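Local coordinates for carboxyl esterase NP (Bacillus subtilis, PDB 4CCW), which hydrolyses carboxylic esters, naproxen esters among them, to an alcohol and a carboxylate as an enzyme of the alpha/beta hydrolase fold, at residues W184-D188 with Q189-H193. Sequence-based numbering, arbitrary orientation.
Sequences WMMTD and QNVLH
Met186, the first residue to leave the helical conformation after helix 177-185, reaches across the following turn to Val191 and Leu192. Its CB lies 4.1 Å from CB of Gln189, close to where the 3-10 segment 189-191 begins. CG stands opposite the carbonyl carbon (chi1 -49°) and carries the chain on to SD, which meets CD1 of Leu192 at 3.7 Å. A bend at chi3 (65°) then turns the methyl CE onto CG2 of Val191, a tight 3.4 Å contact, with CG of Leu192 also close to CE. Were Met186 replaced by an alanine, Val191 and Leu192 would probably lose this apolar partner and a gap would open between the turn and Glu278 of helix 275-278. Asp188 fastens the same turn through polar atoms. Its O accepts a nearly straight hydrogen bond from N of Val191 (3.3 Å, 169°), as in a 3-10 turn, while OD1 accepts one from N of Asn190 at 3.2 Å from above the carboxylate plane, an Asx turn at the start of segment 189-191. NE2 of Gln189 is hydrogen-bonded to OD1 of Asn183, back on the helix. The connection between helices 177-185 and 194-205 thus joins a buried apolar part, Met186 and Leu192 with Val191 at its solvent-facing margin, to an exposed polar side where the carboxylate and carbonyl of Asp188 each take one backbone N-H.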
# COMPACT_ATOMS: atom_id res chain seq x y z
N TRP A 184 8.08 11.93 13.04
CA TRP A 184 7.91 12.84 11.93
C TRP A 184 6.62 12.59 11.20
O TRP A 184 5.87 13.53 10.95
CB TRP A 184 9.10 12.72 10.99
CG TRP A 184 8.96 13.44 9.67
CD1 TRP A 184 8.95 14.81 9.43
CD2 TRP A 184 8.86 12.82 8.33
NE1 TRP A 184 8.84 15.08 8.09
CE2 TRP A 184 8.78 13.93 7.37
CE3 TRP A 184 8.81 11.50 7.86
CZ2 TRP A 184 8.67 13.71 6.00
CZ3 TRP A 184 8.70 11.30 6.47
CH2 TRP A 184 8.63 12.37 5.57
N MET A 185 6.36 11.33 10.88
CA MET A 185 5.21 10.96 10.06
C MET A 185 3.89 10.99 10.84
O MET A 185 2.83 11.19 10.27
CB MET A 185 5.43 9.58 9.44
CG MET A 185 4.35 9.13 8.48
SD MET A 185 4.85 7.71 7.51
CE MET A 185 5.74 8.56 6.21
N MET A 186 3.97 10.79 12.15
CA MET A 186 2.75 10.67 12.95
C MET A 186 2.69 11.64 14.11
O MET A 186 3.65 11.75 14.86
CB MET A 186 2.60 9.23 13.41
CG MET A 186 2.77 8.24 12.27
SD MET A 186 2.44 6.53 12.67
CE MET A 186 0.70 6.61 13.03
N THR A 187 1.57 12.34 14.25
CA THR A 187 1.32 13.23 15.39
C THR A 187 1.34 12.41 16.68
O THR A 187 1.81 12.87 17.72
CB THR A 187 -0.01 14.00 15.23
OG1 THR A 187 -0.00 14.71 13.98
CG2 THR A 187 -0.22 14.99 16.37
N ASP A 188 0.83 11.18 16.59
CA ASP A 188 0.89 10.23 17.70
C ASP A 188 1.13 8.82 17.17
O ASP A 188 0.20 8.13 16.77
CB ASP A 188 -0.41 10.28 18.51
CG ASP A 188 -0.33 9.47 19.80
OD1 ASP A 188 0.76 9.00 20.17
OD2 ASP A 188 -1.38 9.31 20.45
N GLN A 189 2.39 8.39 17.19
CA GLN A 189 2.75 7.05 16.69
C GLN A 189 2.23 5.93 17.60
O GLN A 189 2.29 4.76 17.23
CB GLN A 189 4.26 6.91 16.41
CG GLN A 189 5.19 7.05 17.61
CD GLN A 189 6.50 6.29 17.42
OE1 GLN A 189 6.51 5.06 17.31
NE2 GLN A 189 7.60 7.02 17.39
N ASN A 190 1.70 6.31 18.77
CA ASN A 190 1.07 5.36 19.69
C ASN A 190 -0.26 4.79 19.20
O ASN A 190 -0.82 3.89 19.83
CB ASN A 190 0.90 5.99 21.08
CG ASN A 190 2.23 6.22 21.78
OD1 ASN A 190 2.67 7.35 21.93
ND2 ASN A 190 2.87 5.13 22.20
N VAL A 191 -0.78 5.32 18.08
CA VAL A 191 -1.95 4.71 17.44
C VAL A 191 -1.56 3.37 16.81
O VAL A 191 -2.40 2.50 16.66
CB VAL A 191 -2.65 5.63 16.41
CG1 VAL A 191 -3.05 6.96 17.04
CG2 VAL A 191 -1.79 5.84 15.18
N LEU A 192 -0.28 3.21 16.46
CA LEU A 192 0.24 1.93 15.97
C LEU A 192 0.41 0.94 17.11
O LEU A 192 0.92 1.29 18.17
CB LEU A 192 1.61 2.13 15.29
CG LEU A 192 1.77 3.04 14.08
CD1 LEU A 192 3.22 2.99 13.62
CD2 LEU A 192 0.84 2.63 12.95
N HIS A 193 -0.02 -0.30 16.90
CA HIS A 193 0.17 -1.34 17.89
C HIS A 193 1.65 -1.65 18.06
O HIS A 193 2.38 -1.73 17.07
CB HIS A 193 -0.62 -2.60 17.50
CG HIS A 193 -0.82 -3.57 18.64
ND1 HIS A 193 0.14 -4.40 19.07
CD2 HIS A 193 -1.94 -3.81 19.45
CE1 HIS A 193 -0.32 -5.14 20.09
NE2 HIS A 193 -1.60 -4.78 20.32